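Local coordinates for natterin-like protein (Lethenteron camtschaticum, PDB 6IUL) that is a lamprey immune cytotoxin that probably recognises glycans through a jacalin-like lectin domain and forms membrane pores through an aerolysin-like module, at residues L30-V35 and Q46-D51; K65-E70 and I92-S97; S71-K76 and T96-E101. One frame throughout, in Å; residues are numbered along the deposited sequence.

Interaction 1: residues L30-V35 and Q46-D51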
ATOM      1  N   LEU A  30       2.653   7.374 -25.921  1.00 28.99           N
ATOM      2  CA  LEU A  30       3.944   7.703 -26.482  1.00 27.71           C
ATOM      3  C   LEU A  30       5.041   7.396 -25.481  1.00 24.78           C
ATOM      4  O   LEU A  30       5.012   7.922 -24.388  1.00 25.53           O
ATOM      5  CB  LEU A  30       3.984   9.189 -26.861  1.00 26.98           C
ATOM      6  CG  LEU A  30       5.326   9.699 -27.384  1.00 30.13           C
ATOM      7  CD1 LEU A  30       5.664   9.038 -28.725  1.00 31.97           C
ATOM      8  CD2 LEU A  30       5.320  11.227 -27.504  1.00 30.54           C
ATOM      9  N   GLN A  31       6.006   6.569 -25.882  1.00 25.40           N
ATOM     10  CA  GLN A  31       7.138   6.213 -25.046  1.00 27.35           C
ATOM     11  C   GLN A  31       8.424   6.872 -25.525  1.00 26.48           C
ATOM     12  O   GLN A  31       9.241   7.327 -24.712  1.00 28.35           O
ATOM     13  CB  GLN A  31       7.346   4.693 -24.989  1.00 30.24           C
ATOM     14  CG  GLN A  31       8.526   4.355 -24.087  1.00 35.38           C
ATOM     15  CD  GLN A  31       8.622   2.932 -23.604  1.00 39.33           C
ATOM     16  OE1 GLN A  31       7.752   2.091 -23.849  1.00 37.60           O
ATOM     17  NE2 GLN A  31       9.758   2.639 -22.968  1.00 45.35           N
ATOM     18  N   LYS A  32       8.600   6.922 -26.841  1.00 25.73           N
ATOM     19  CA  LYS A  32       9.813   7.404 -27.409  1.00 26.66           C
ATOM     20  C   LYS A  32       9.576   8.039 -28.786  1.00 26.96           C
ATOM     21  O   LYS A  32       8.780   7.562 -29.568  1.00 26.15           O
ATOM     22  CB  LYS A  32      10.787   6.238 -27.533  1.00 29.16           C
ATOM     23  CG  LYS A  32      12.208   6.584 -27.970  1.00 33.94           C
ATOM     24  CD  LYS A  32      13.044   5.281 -28.038  1.00 36.04           C
ATOM     25  CE  LYS A  32      14.465   5.534 -28.453  1.00 43.82           C
ATOM     26  NZ  LYS A  32      15.295   4.294 -28.264  1.00 52.18           N
ATOM     27  N   LEU A  33      10.347   9.078 -29.092  1.00 25.50           N
ATOM     28  CA  LEU A  33      10.289   9.760 -30.367  1.00 25.43           C
ATOM     29  C   LEU A  33      11.694  10.014 -30.880  1.00 26.43           C
ATOM     30  O   LEU A  33      12.602  10.351 -30.117  1.00 25.85           O
ATOM     31  CB  LEU A  33       9.641  11.101 -30.158  1.00 27.44           C
ATOM     32  CG  LEU A  33       9.578  12.066 -31.300  1.00 32.39           C
ATOM     33  CD1 LEU A  33       8.725  11.454 -32.379  1.00 36.84           C
ATOM     34  CD2 LEU A  33       9.010  13.448 -30.925  1.00 29.94           C
ATOM     35  N   SER A  34      11.880   9.877 -32.183  1.00 25.66           N
ATOM     36  CA  SER A  34      13.115  10.230 -32.833  1.00 27.46           C
ATOM     37  C   SER A  34      12.822  11.028 -34.113  1.00 27.26           C
ATOM     38  O   SER A  34      11.951  10.668 -34.881  1.00 26.19           O
ATOM     39  CB  SER A  34      13.916   8.960 -33.137  1.00 28.67           C
ATOM     40  OG  SER A  34      15.090   9.294 -33.822  1.00 28.53           O
ATOM     41  N   VAL A  35      13.581  12.107 -34.331  1.00 26.51           N
ATOM     42  CA  VAL A  35      13.308  13.061 -35.372  1.00 24.95           C
ATOM     43  C   VAL A  35      14.562  13.337 -36.204  1.00 24.02           C
ATOM     44  O   VAL A  35      15.668  13.581 -35.677  1.00 25.41           O
ATOM     45  CB  VAL A  35      12.797  14.401 -34.799  1.00 26.83           C
ATOM     46  CG1 VAL A  35      12.476  15.399 -35.909  1.00 28.50           C
ATOM     47  CG2 VAL A  35      11.536  14.197 -33.971  1.00 27.74           C
ATOM     48  N   GLN A  46      10.314   8.771 -36.201  1.00 26.62           N
ATOM     49  CA  GLN A  46       9.994   7.435 -35.756  1.00 27.80           C
ATOM     50  C   GLN A  46       9.397   7.495 -34.316  1.00 27.57           C
ATOM     51  O   GLN A  46       9.905   8.190 -33.437  1.00 24.73           O
ATOM     52  CB  GLN A  46      11.237   6.591 -35.820  1.00 31.30           C
ATOM     53  CG  GLN A  46      11.132   5.160 -35.326  1.00 34.50           C
ATOM     54  CD  GLN A  46      12.286   4.280 -35.773  1.00 36.59           C
ATOM     55  OE1 GLN A  46      13.401   4.360 -35.282  1.00 49.46           O
ATOM     56  NE2 GLN A  46      11.981   3.412 -36.693  1.00 45.12           N
ATOM     57  N   VAL A  47       8.332   6.753 -34.087  1.00 24.11           N
ATOM     58  CA  VAL A  47       7.563   6.838 -32.871  1.00 24.91           C
ATOM     59  C   VAL A  47       7.350   5.441 -32.311  1.00 26.01           C
ATOM     60  O   VAL A  47       6.982   4.488 -33.049  1.00 25.56           O
ATOM     61  CB  VAL A  47       6.166   7.428 -33.183  1.00 26.98           C
ATOM     62  CG1 VAL A  47       5.302   7.508 -31.932  1.00 32.39           C
ATOM     63  CG2 VAL A  47       6.266   8.795 -33.860  1.00 29.59           C
ATOM     64  N   TRP A  48       7.547   5.333 -30.996  1.00 26.17           N
ATOM     65  CA  TRP A  48       7.313   4.083 -30.254  1.00 27.98           C
ATOM     66  C   TRP A  48       6.198   4.291 -29.203  1.00 27.18           C
ATOM     67  O   TRP A  48       6.197   5.315 -28.478  1.00 27.00           O
ATOM     68  CB  TRP A  48       8.554   3.680 -29.474  1.00 28.73           C
ATOM     69  CG  TRP A  48       9.758   3.260 -30.258  1.00 31.33           C
ATOM     70  CD1 TRP A  48      10.229   1.985 -30.383  1.00 31.54           C
ATOM     71  CD2 TRP A  48      10.708   4.111 -30.924  1.00 30.05           C
ATOM     72  NE1 TRP A  48      11.406   1.990 -31.097  1.00 34.28           N
ATOM     73  CE2 TRP A  48      11.727   3.277 -31.441  1.00 33.56           C
ATOM     74  CE3 TRP A  48      10.803   5.484 -31.116  1.00 31.54           C
ATOM     75  CZ2 TRP A  48      12.830   3.783 -32.187  1.00 33.19           C
ATOM     76  CZ3 TRP A  48      11.869   6.000 -31.813  1.00 30.42           C
ATOM     77  CH2 TRP A  48      12.892   5.149 -32.351  1.00 33.31           C
ATOM     78  N   LEU A  49       5.269   3.351 -29.124  1.00 25.47           N
ATOM     79  CA  LEU A  49       4.232   3.369 -28.102  1.00 27.51           C
ATOM     80  C   LEU A  49       4.544   2.377 -26.997  1.00 28.62           C
ATOM     81  O   LEU A  49       5.369   1.500 -27.165  1.00 30.11           O
ATOM     82  CB  LEU A  49       2.881   3.087 -28.699  1.00 27.89           C
ATOM     83  CG  LEU A  49       2.470   4.002 -29.841  1.00 28.82           C
ATOM     84  CD1 LEU A  49       1.081   3.646 -30.362  1.00 31.36           C
ATOM     85  CD2 LEU A  49       2.527   5.459 -29.410  1.00 29.00           C
ATOM     86  N   THR A  50       3.896   2.534 -25.848  1.00 27.60           N
ATOM     87  CA  THR A  50       4.200   1.724 -24.671  1.00 27.21           C
ATOM     88  C   THR A  50       3.774   0.248 -24.824  1.00 28.86           C
ATOM     89  O   THR A  50       4.179  -0.551 -23.995  1.00 33.46           O
ATOM     90  CB  THR A  50       3.528   2.268 -23.420  1.00 24.68           C
ATOM     91  OG1 THR A  50       2.131   2.443 -23.684  1.00 27.67           O
ATOM     92  CG2 THR A  50       4.162   3.577 -22.985  1.00 27.71           C
ATOM     93  N   ASP A  51       3.021  -0.102 -25.864  1.00 28.68           N
ATOM     94  CA  ASP A  51       2.733  -1.514 -26.191  1.00 32.44           C
ATOM     95  C   ASP A  51       3.720  -2.115 -27.214  1.00 34.50           C
ATOM     96  O   ASP A  51       3.461  -3.147 -27.774  1.00 35.17           O
ATOM     97  CB  ASP A  51       1.299  -1.678 -26.749  1.00 30.99           C
ATOM     98  CG  ASP A  51       1.086  -0.945 -28.080  1.00 33.11           C
ATOM     99  OD1 ASP A  51       2.024  -0.263 -28.557  1.00 38.23           O
ATOM    100  OD2 ASP A  51      -0.038  -1.009 -28.672  1.00 32.06           O
TER
HETATM  101  O   HOH W   1       6.185  -0.035 -22.742  1.00 41.80           O
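Lys32 lies over the indole of Trp48 because its CG is anti to the backbone N (chi1 -173°) and the chain beyond is extended. Trp48 turns the other way about chi1, with CG beside its own backbone N (-67°), which brings the ring alongside the lysine. The two residues are a hydrogen-bonded pair in the antiparallel hairpin of strands 30-37 and 42-49, part of a four-stranded sheet in the jacalin-like lectin domain. Trp48 N donates to Lys32 O at 2.9 Å. Lys32 CD sits 3.9 Å from the centroid of the six-membered ring of Trp48, a CH-pi contact over the face. Lys32 NZ makes a cation-pi contact over the same ring and has a long, weak ion pair with Glu66. Gln46 CG lies over the opposite face, toward its rim, and Ser34 CB reaches the ring edge at Trp48 CZ3. On the other side of the sheet, Leu30 CD1 meets Val47 CG1 at 3.6 Å, and Leu33 CD1 packs on Val47 CG2. A classic beta bulge interrupts the register, since Gln31 and Lys32 both face Trp48. Trp48 O takes a bond from Gln31 N at 2.9 Å and a weak one from Lys32 N at 3.3 Å. Gln31 CB touches Thr50 CG2. Gln31 NE2 is bonded to Glu68, while Gln31 OE1 lies 3.7 Å from Thr50 CA.

Interaction 2: residues K65-E70 and I92-S97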
ATOM      1  N   LYS A  65      17.734  12.628 -33.715  1.00 33.10           N
ATOM      2  CA  LYS A  65      17.845  12.803 -32.271  1.00 32.65           C
ATOM      3  C   LYS A  65      16.598  12.266 -31.636  1.00 31.29           C
ATOM      4  O   LYS A  65      15.477  12.426 -32.166  1.00 30.93           O
ATOM      5  CB  LYS A  65      18.016  14.276 -31.901  1.00 38.98           C
ATOM      6  CG  LYS A  65      19.353  14.901 -32.311  1.00 48.98           C
ATOM      7  CD  LYS A  65      20.533  13.927 -32.156  1.00 59.31           C
ATOM      8  CE  LYS A  65      21.873  14.548 -32.533  1.00 62.32           C
ATOM      9  NZ  LYS A  65      22.633  14.736 -31.276  1.00 62.26           N
ATOM     10  N   GLU A  66      16.756  11.647 -30.473  1.00 29.46           N
ATOM     11  CA  GLU A  66      15.659  10.967 -29.847  1.00 31.07           C
ATOM     12  C   GLU A  66      15.416  11.440 -28.421  1.00 32.44           C
ATOM     13  O   GLU A  66      16.273  12.067 -27.830  1.00 30.45           O
ATOM     14  CB  GLU A  66      15.876   9.454 -29.883  1.00 36.32           C
ATOM     15  CG  GLU A  66      17.147   8.952 -29.280  1.00 42.83           C
ATOM     16  CD  GLU A  66      17.242   7.417 -29.325  1.00 51.59           C
ATOM     17  OE1 GLU A  66      17.023   6.842 -30.413  1.00 48.85           O
ATOM     18  OE2 GLU A  66      17.560   6.794 -28.280  1.00 56.05           O
ATOM     19  N   PHE A  67      14.235  11.104 -27.897  1.00 28.74           N
ATOM     20  CA  PHE A  67      13.825  11.408 -26.565  1.00 28.76           C
ATOM     21  C   PHE A  67      12.964  10.261 -26.069  1.00 29.62           C
ATOM     22  O   PHE A  67      11.978   9.872 -26.740  1.00 28.57           O
ATOM     23  CB  PHE A  67      12.991  12.701 -26.526  1.00 30.55           C
ATOM     24  CG  PHE A  67      12.628  13.140 -25.116  1.00 30.22           C
ATOM     25  CD1 PHE A  67      11.504  12.624 -24.486  1.00 29.75           C
ATOM     26  CD2 PHE A  67      13.455  14.018 -24.406  1.00 32.40           C
ATOM     27  CE1 PHE A  67      11.164  13.006 -23.189  1.00 29.74           C
ATOM     28  CE2 PHE A  67      13.132  14.404 -23.108  1.00 32.48           C
ATOM     29  CZ  PHE A  67      11.981  13.910 -22.499  1.00 32.89           C
ATOM     30  N   GLU A  68      13.305   9.732 -24.906  1.00 29.69           N
ATOM     31  CA  GLU A  68      12.509   8.673 -24.282  1.00 31.65           C
ATOM     32  C   GLU A  68      11.924   9.155 -22.974  1.00 29.60           C
ATOM     33  O   GLU A  68      12.645   9.685 -22.134  1.00 28.19           O
ATOM     34  CB  GLU A  68      13.356   7.434 -24.030  1.00 36.11           C
ATOM     35  CG  GLU A  68      12.486   6.286 -23.523  1.00 42.60           C
ATOM     36  CD  GLU A  68      13.143   4.914 -23.626  1.00 43.06           C
ATOM     37  OE1 GLU A  68      12.428   3.888 -23.603  1.00 50.83           O
ATOM     38  OE2 GLU A  68      14.370   4.873 -23.694  1.00 45.44           O
ATOM     39  N   PHE A  69      10.617   8.974 -22.822  1.00 27.15           N
ATOM     40  CA  PHE A  69       9.910   9.380 -21.635  1.00 29.26           C
ATOM     41  C   PHE A  69      10.162   8.418 -20.487  1.00 32.14           C
ATOM     42  O   PHE A  69      10.167   7.202 -20.692  1.00 33.17           O
ATOM     43  CB  PHE A  69       8.390   9.451 -21.909  1.00 27.93           C
ATOM     44  CG  PHE A  69       8.003  10.672 -22.703  1.00 26.87           C
ATOM     45  CD1 PHE A  69       8.130  10.698 -24.056  1.00 28.51           C
ATOM     46  CD2 PHE A  69       7.544  11.796 -22.073  1.00 27.86           C
ATOM     47  CE1 PHE A  69       7.796  11.841 -24.800  1.00 29.88           C
ATOM     48  CE2 PHE A  69       7.204  12.920 -22.798  1.00 28.82           C
ATOM     49  CZ  PHE A  69       7.339  12.940 -24.174  1.00 27.95           C
ATOM     50  N   GLU A  70      10.337   8.975 -19.296  1.00 30.41           N
ATOM     51  CA  GLU A  70      10.377   8.183 -18.055  1.00 34.42           C
ATOM     52  C   GLU A  70       8.927   7.804 -17.684  1.00 35.19           C
ATOM     53  O   GLU A  70       7.954   8.492 -18.070  1.00 31.07           O
ATOM     54  CB  GLU A  70      11.000   9.024 -16.912  1.00 35.95           C
ATOM     55  CG  GLU A  70      12.439   9.520 -17.179  1.00 41.25           C
ATOM     56  CD  GLU A  70      12.930  10.610 -16.210  1.00 47.14           C
ATOM     57  OE1 GLU A  70      12.372  10.754 -15.105  1.00 48.05           O
ATOM     58  OE2 GLU A  70      13.886  11.364 -16.527  1.00 55.36           O
ATOM     59  N   ILE A  92       9.782  20.967 -34.002  1.00 28.25           N
ATOM     60  CA  ILE A  92       9.026  20.463 -32.877  1.00 26.05           C
ATOM     61  C   ILE A  92       9.798  20.798 -31.593  1.00 27.09           C
ATOM     62  O   ILE A  92      10.989  20.544 -31.479  1.00 25.70           O
ATOM     63  CB  ILE A  92       8.939  18.933 -32.941  1.00 26.53           C
ATOM     64  CG1 ILE A  92       8.219  18.493 -34.208  1.00 27.54           C
ATOM     65  CG2 ILE A  92       8.245  18.369 -31.697  1.00 27.23           C
ATOM     66  CD1 ILE A  92       8.453  17.038 -34.563  1.00 28.22           C
ATOM     67  N   LYS A  93       9.109  21.374 -30.622  1.00 26.47           N
ATOM     68  CA  LYS A  93       9.650  21.533 -29.309  1.00 28.54           C
ATOM     69  C   LYS A  93       8.643  21.109 -28.234  1.00 25.27           C
ATOM     70  O   LYS A  93       7.503  21.535 -28.258  1.00 25.51           O
ATOM     71  CB  LYS A  93      10.012  22.994 -29.095  1.00 32.09           C
ATOM     72  CG  LYS A  93      10.581  23.266 -27.713  1.00 35.52           C
ATOM     73  CD  LYS A  93      11.091  24.691 -27.611  1.00 46.20           C
ATOM     74  CE  LYS A  93      11.623  24.964 -26.216  1.00 53.27           C
ATOM     75  NZ  LYS A  93      12.051  26.391 -26.123  1.00 68.55           N
ATOM     76  N   PHE A  94       9.098  20.323 -27.253  1.00 23.57           N
ATOM     77  CA  PHE A  94       8.279  20.136 -26.065  1.00 25.93           C
ATOM     78  C   PHE A  94       9.079  20.163 -24.804  1.00 25.00           C
ATOM     79  O   PHE A  94      10.265  19.956 -24.826  1.00 24.24           O
ATOM     80  CB  PHE A  94       7.408  18.864 -26.152  1.00 25.13           C
ATOM     81  CG  PHE A  94       8.196  17.574 -26.300  1.00 25.05           C
ATOM     82  CD1 PHE A  94       8.761  16.982 -25.184  1.00 27.02           C
ATOM     83  CD2 PHE A  94       8.241  16.900 -27.500  1.00 23.46           C
ATOM     84  CE1 PHE A  94       9.416  15.742 -25.266  1.00 25.85           C
ATOM     85  CE2 PHE A  94       8.914  15.674 -27.613  1.00 25.29           C
ATOM     86  CZ  PHE A  94       9.518  15.085 -26.488  1.00 24.29           C
ATOM     87  N   ILE A  95       8.378  20.443 -23.710  1.00 26.34           N
ATOM     88  CA  ILE A  95       8.946  20.415 -22.391  1.00 28.83           C
ATOM     89  C   ILE A  95       8.076  19.494 -21.555  1.00 26.23           C
ATOM     90  O   ILE A  95       6.836  19.582 -21.606  1.00 27.59           O
ATOM     91  CB  ILE A  95       8.977  21.834 -21.768  1.00 33.51           C
ATOM     92  CG1 ILE A  95       9.858  22.761 -22.612  1.00 35.88           C
ATOM     93  CG2 ILE A  95       9.601  21.754 -20.356  1.00 35.10           C
ATOM     94  CD1 ILE A  95       9.714  24.222 -22.282  1.00 40.46           C
ATOM     95  N   THR A  96       8.702  18.620 -20.791  1.00 24.91           N
ATOM     96  CA  THR A  96       7.955  17.648 -20.003  1.00 27.82           C
ATOM     97  C   THR A  96       7.632  18.123 -18.609  1.00 28.86           C
ATOM     98  O   THR A  96       8.090  19.199 -18.166  1.00 26.04           O
ATOM     99  CB  THR A  96       8.685  16.322 -19.874  1.00 28.05           C
ATOM    100  OG1 THR A  96       9.769  16.471 -18.954  1.00 29.74           O
ATOM    101  CG2 THR A  96       9.217  15.893 -21.263  1.00 31.19           C
ATOM    102  N   SER A  97       6.834  17.302 -17.919  1.00 29.57           N
ATOM    103  CA  SER A  97       6.438  17.559 -16.539  1.00 30.37           C
ATOM    104  C   SER A  97       7.625  17.540 -15.597  1.00 33.99           C
ATOM    105  O   SER A  97       7.517  18.069 -14.498  1.00 34.84           O
ATOM    106  CB  SER A  97       5.392  16.510 -16.084  1.00 30.76           C
ATOM    107  OG  SER A  97       5.904  15.220 -16.249  1.00 29.42           O
TER
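Phe67 and Phe94 form a T-shaped pair. The edge of Phe94 points at the face of Phe67, the planes stand at 89°, and the centroids are 5.2 Å apart. The closest atoms are Phe67 CD1 and Phe94 CZ, at 3.7 Å. Phe69 meets Phe94 differently. Their planes lie within 19° of parallel but are slid apart, so the rings barely overlap. Phe69 CZ touches Phe94 CE1 at 3.7 Å. Phe67 CE1 also stands over the centre of the Phe69 ring, which closes the three rings into an aromatic cluster. The cluster fills part of the interior between two antiparallel sheets of the lectin domain, consistent with the beta-prism fold of jacalin-like lectins. One sheet contains strand 65-68 and the other strand 89-96. Phe94 reaches into the gap with CG between its backbone N and carbonyl carbon (chi1 60°). Leu33 and Phe102 pack around the same ring. The aliphatic contacts come from the methyl of Thr96. Thr96 CG2 lies 3.6 Å from Phe67 CZ. Thr96 CG2 also packs against Phe69 CE2. The hydroxyl OG1 of Thr96 is instead bonded to Glu73.

Interaction 3: residues S71-K76 and T96-E101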
ATOM      1  N   SER A  71       8.778   6.715 -16.948  1.00 32.53           N
ATOM      2  CA  SER A  71       7.515   6.354 -16.314  1.00 34.31           C
ATOM      3  C   SER A  71       6.916   7.532 -15.526  1.00 35.40           C
ATOM      4  O   SER A  71       7.587   8.172 -14.687  1.00 28.74           O
ATOM      5  CB  SER A  71       7.716   5.160 -15.373  1.00 34.33           C
ATOM      6  OG  SER A  71       8.002   4.014 -16.166  1.00 41.33           O
ATOM      7  N   GLY A  72       5.660   7.845 -15.818  1.00 29.05           N
ATOM      8  CA  GLY A  72       5.005   8.942 -15.124  1.00 30.80           C
ATOM      9  C   GLY A  72       5.302  10.335 -15.661  1.00 28.16           C
ATOM     10  O   GLY A  72       4.739  11.311 -15.189  1.00 28.99           O
ATOM     11  N   GLU A  73       6.170  10.427 -16.655  1.00 28.49           N
ATOM     12  CA  GLU A  73       6.531  11.735 -17.252  1.00 29.75           C
ATOM     13  C   GLU A  73       5.586  12.076 -18.383  1.00 30.57           C
ATOM     14  O   GLU A  73       5.408  11.274 -19.291  1.00 34.77           O
ATOM     15  CB  GLU A  73       7.957  11.696 -17.784  1.00 30.65           C
ATOM     16  CG  GLU A  73       8.484  13.047 -18.222  1.00 32.39           C
ATOM     17  CD  GLU A  73       9.929  13.002 -18.702  1.00 32.79           C
ATOM     18  OE1 GLU A  73      10.372  11.904 -19.113  1.00 30.90           O
ATOM     19  OE2 GLU A  73      10.593  14.083 -18.688  1.00 34.78           O
ATOM     20  N   PHE A  74       4.980  13.266 -18.335  1.00 29.92           N
ATOM     21  CA  PHE A  74       4.101  13.684 -19.404  1.00 31.56           C
ATOM     22  C   PHE A  74       4.536  15.006 -20.014  1.00 32.92           C
ATOM     23  O   PHE A  74       5.521  15.573 -19.596  1.00 31.10           O
ATOM     24  CB  PHE A  74       2.635  13.735 -18.935  1.00 31.28           C
ATOM     25  CG  PHE A  74       2.377  14.654 -17.799  1.00 30.36           C
ATOM     26  CD1 PHE A  74       2.532  14.224 -16.478  1.00 30.28           C
ATOM     27  CD2 PHE A  74       1.928  15.960 -18.029  1.00 32.36           C
ATOM     28  CE1 PHE A  74       2.282  15.096 -15.418  1.00 28.92           C
ATOM     29  CE2 PHE A  74       1.642  16.839 -16.973  1.00 34.11           C
ATOM     30  CZ  PHE A  74       1.835  16.409 -15.649  1.00 32.82           C
ATOM     31  N   ILE A  75       3.784  15.497 -21.002  1.00 31.45           N
ATOM     32  CA  ILE A  75       4.148  16.737 -21.698  1.00 29.02           C
ATOM     33  C   ILE A  75       3.421  17.922 -21.121  1.00 27.61           C
ATOM     34  O   ILE A  75       2.203  17.907 -20.981  1.00 28.65           O
ATOM     35  CB  ILE A  75       3.885  16.615 -23.208  1.00 28.65           C
ATOM     36  CG1 ILE A  75       4.823  15.588 -23.819  1.00 27.57           C
ATOM     37  CG2 ILE A  75       4.107  17.947 -23.880  1.00 28.83           C
ATOM     38  CD1 ILE A  75       4.547  15.280 -25.284  1.00 29.14           C
ATOM     39  N   LYS A  76       4.183  18.944 -20.731  1.00 28.45           N
ATOM     40  CA  LYS A  76       3.639  20.155 -20.157  1.00 29.47           C
ATOM     41  C   LYS A  76       3.322  21.213 -21.219  1.00 27.92           C
ATOM     42  O   LYS A  76       2.376  22.014 -21.106  1.00 29.45           O
ATOM     43  CB  LYS A  76       4.642  20.677 -19.111  1.00 33.77           C
ATOM     44  CG  LYS A  76       4.478  22.110 -18.690  1.00 39.73           C
ATOM     45  CD  LYS A  76       5.438  22.404 -17.531  1.00 41.71           C
ATOM     46  CE  LYS A  76       6.863  22.505 -18.023  1.00 40.37           C
ATOM     47  NZ  LYS A  76       7.728  23.087 -16.985  1.00 37.21           N
ATOM     48  N   THR A  96       8.702  18.620 -20.791  1.00 24.91           N
ATOM     49  CA  THR A  96       7.955  17.648 -20.003  1.00 27.82           C
ATOM     50  C   THR A  96       7.632  18.123 -18.609  1.00 28.86           C
ATOM     51  O   THR A  96       8.090  19.199 -18.166  1.00 26.04           O
ATOM     52  CB  THR A  96       8.685  16.322 -19.874  1.00 28.05           C
ATOM     53  OG1 THR A  96       9.769  16.471 -18.954  1.00 29.74           O
ATOM     54  CG2 THR A  96       9.217  15.893 -21.263  1.00 31.19           C
ATOM     55  N   SER A  97       6.834  17.302 -17.919  1.00 29.57           N
ATOM     56  CA  SER A  97       6.438  17.559 -16.539  1.00 30.37           C
ATOM     57  C   SER A  97       7.625  17.540 -15.597  1.00 33.99           C
ATOM     58  O   SER A  97       7.517  18.069 -14.498  1.00 34.84           O
ATOM     59  CB  SER A  97       5.392  16.510 -16.084  1.00 30.76           C
ATOM     60  OG  SER A  97       5.904  15.220 -16.249  1.00 29.42           O
ATOM     61  N   ARG A  98       8.748  16.931 -16.017  1.00 33.55           N
ATOM     62  CA  ARG A  98       9.984  16.946 -15.234  1.00 33.21           C
ATOM     63  C   ARG A  98      10.967  17.954 -15.789  1.00 33.39           C
ATOM     64  O   ARG A  98      12.148  17.820 -15.614  1.00 33.80           O
ATOM     65  CB  ARG A  98      10.630  15.585 -15.238  1.00 37.04           C
ATOM     66  CG  ARG A  98       9.666  14.448 -15.010  1.00 39.76           C
ATOM     67  CD  ARG A  98      10.050  13.653 -13.816  1.00 41.82           C
ATOM     68  NE  ARG A  98       8.930  12.776 -13.452  1.00 47.24           N
ATOM     69  CZ  ARG A  98       8.885  11.462 -13.604  1.00 44.36           C
ATOM     70  NH1 ARG A  98       9.900  10.787 -14.106  1.00 50.03           N
ATOM     71  NH2 ARG A  98       7.826  10.822 -13.191  1.00 44.79           N
ATOM     72  N   SER A  99      10.460  18.960 -16.480  1.00 35.61           N
ATOM     73  CA  SER A  99      11.286  20.030 -17.043  1.00 39.56           C
ATOM     74  C   SER A  99      12.362  19.599 -18.037  1.00 36.68           C
ATOM     75  O   SER A  99      13.215  20.393 -18.366  1.00 38.33           O
ATOM     76  CB  SER A  99      11.884  20.911 -15.912  1.00 41.04           C
ATOM     77  OG  SER A  99      10.833  21.336 -15.051  1.00 41.74           O
ATOM     78  N   ARG A 100      12.312  18.375 -18.548  1.00 37.33           N
ATOM     79  CA  ARG A 100      13.220  17.999 -19.637  1.00 34.46           C
ATOM     80  C   ARG A 100      12.689  18.510 -20.978  1.00 32.65           C
ATOM     81  O   ARG A 100      11.468  18.557 -21.223  1.00 31.56           O
ATOM     82  CB  ARG A 100      13.400  16.511 -19.689  1.00 36.85           C
ATOM     83  CG  ARG A 100      14.005  15.919 -18.418  1.00 38.96           C
ATOM     84  CD  ARG A 100      13.821  14.428 -18.410  1.00 39.94           C
ATOM     85  NE  ARG A 100      14.559  13.813 -19.472  1.00 49.79           N
ATOM     86  CZ  ARG A 100      14.240  12.678 -20.099  1.00 49.07           C
ATOM     87  NH1 ARG A 100      13.122  12.024 -19.845  1.00 41.31           N
ATOM     88  NH2 ARG A 100      15.053  12.229 -21.044  1.00 57.66           N
ATOM     89  N   GLU A 101      13.607  18.874 -21.852  1.00 31.83           N
ATOM     90  CA  GLU A 101      13.276  19.575 -23.076  1.00 34.26           C
ATOM     91  C   GLU A 101      13.748  18.798 -24.309  1.00 34.64           C
ATOM     92  O   GLU A 101      14.805  18.163 -24.296  1.00 35.13           O
ATOM     93  CB  GLU A 101      13.893  20.953 -23.073  1.00 37.56           C
ATOM     94  CG  GLU A 101      13.470  21.803 -24.277  1.00 48.70           C
ATOM     95  CD  GLU A 101      14.123  23.221 -24.351  1.00 56.19           C
ATOM     96  OE1 GLU A 101      14.666  23.572 -25.447  1.00 54.18           O
ATOM     97  OE2 GLU A 101      14.044  24.003 -23.348  1.00 57.97           O
TER
HETATM   98  O   HOH W   2       5.638  13.948 -13.871  1.00 33.55           O
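The ST turn at Thr96, inside a type I beta turn from Thr96 to Ser99, is held by Glu73 of the 71-76 segment. It starts the loop that joins strands 89-96 and 101-105. Thr96 OG1 accepts from Arg98 N and, at 3.2 Å, from Arg100 N. Thr96 OG1 also donates to Glu73 OE2 at 2.5 Å. That bond meets the carboxylate on its anti side, 24° out of plane. Three bonds therefore grip one hydroxyl. Glu73 reaches it with an extended chain, its CG anti to the backbone N (chi1 -171°). Glu73 OE1 forms a salt bridge with Arg100 NH1 at 2.8 Å, in which the hydrogen bond is weak. Glu73 OE1 also accepts from Glu70 N. These partners would tend to keep the buried carboxylate charged. Arg98 lays its guanidinium over Glu73 CB. Arg98 NH2 bonds to Ser71 O at 3.1 Å, in the carbonyl plane and on a lone pair, while NH1 pairs with Glu70. Ser97 grips Phe74 twice through polar atoms. Phe74 N donates to Ser97 OG at 3.0 Å, and Ser97 N donates to Phe74 O at 2.7 Å. Ser97 CB rests over the centre of the Phe74 ring, 3.5 Å from its centroid, as a CH-pi contact. A water links Ser97 OG to Gly72 O. The Phe67 ring of strand 65-68 packs against Glu73 and Arg100. Beyond Phe74, the chain enters strand 75-82, where Ile75 packs on Phe94 of strand 89-96, and Lys192 of the second subunit touches Phe74.

All three contacts lie in the jacalin-like lectin domain. Interaction 1 comes first along the chain and closes before the others open; interactions 2 and 3 end on the same stretch and share Thr96 and Ser97. The centres of interactions 1 and 2 are about 10 Å apart, and those of 2 and 3 about 7 Å. Interaction 1 builds one sheet. Strand 65-68 pairs with strand 30-37 in it, so interaction 2 links that sheet to the one containing strands 75-82 and 89-96. Interaction 3 closes the adjoining end, where the chain passes from one sheet to the other. A probable Lys76 N to Ile95 O bond ties it to interaction 2. This is the probable glycan-recognising part of the toxin.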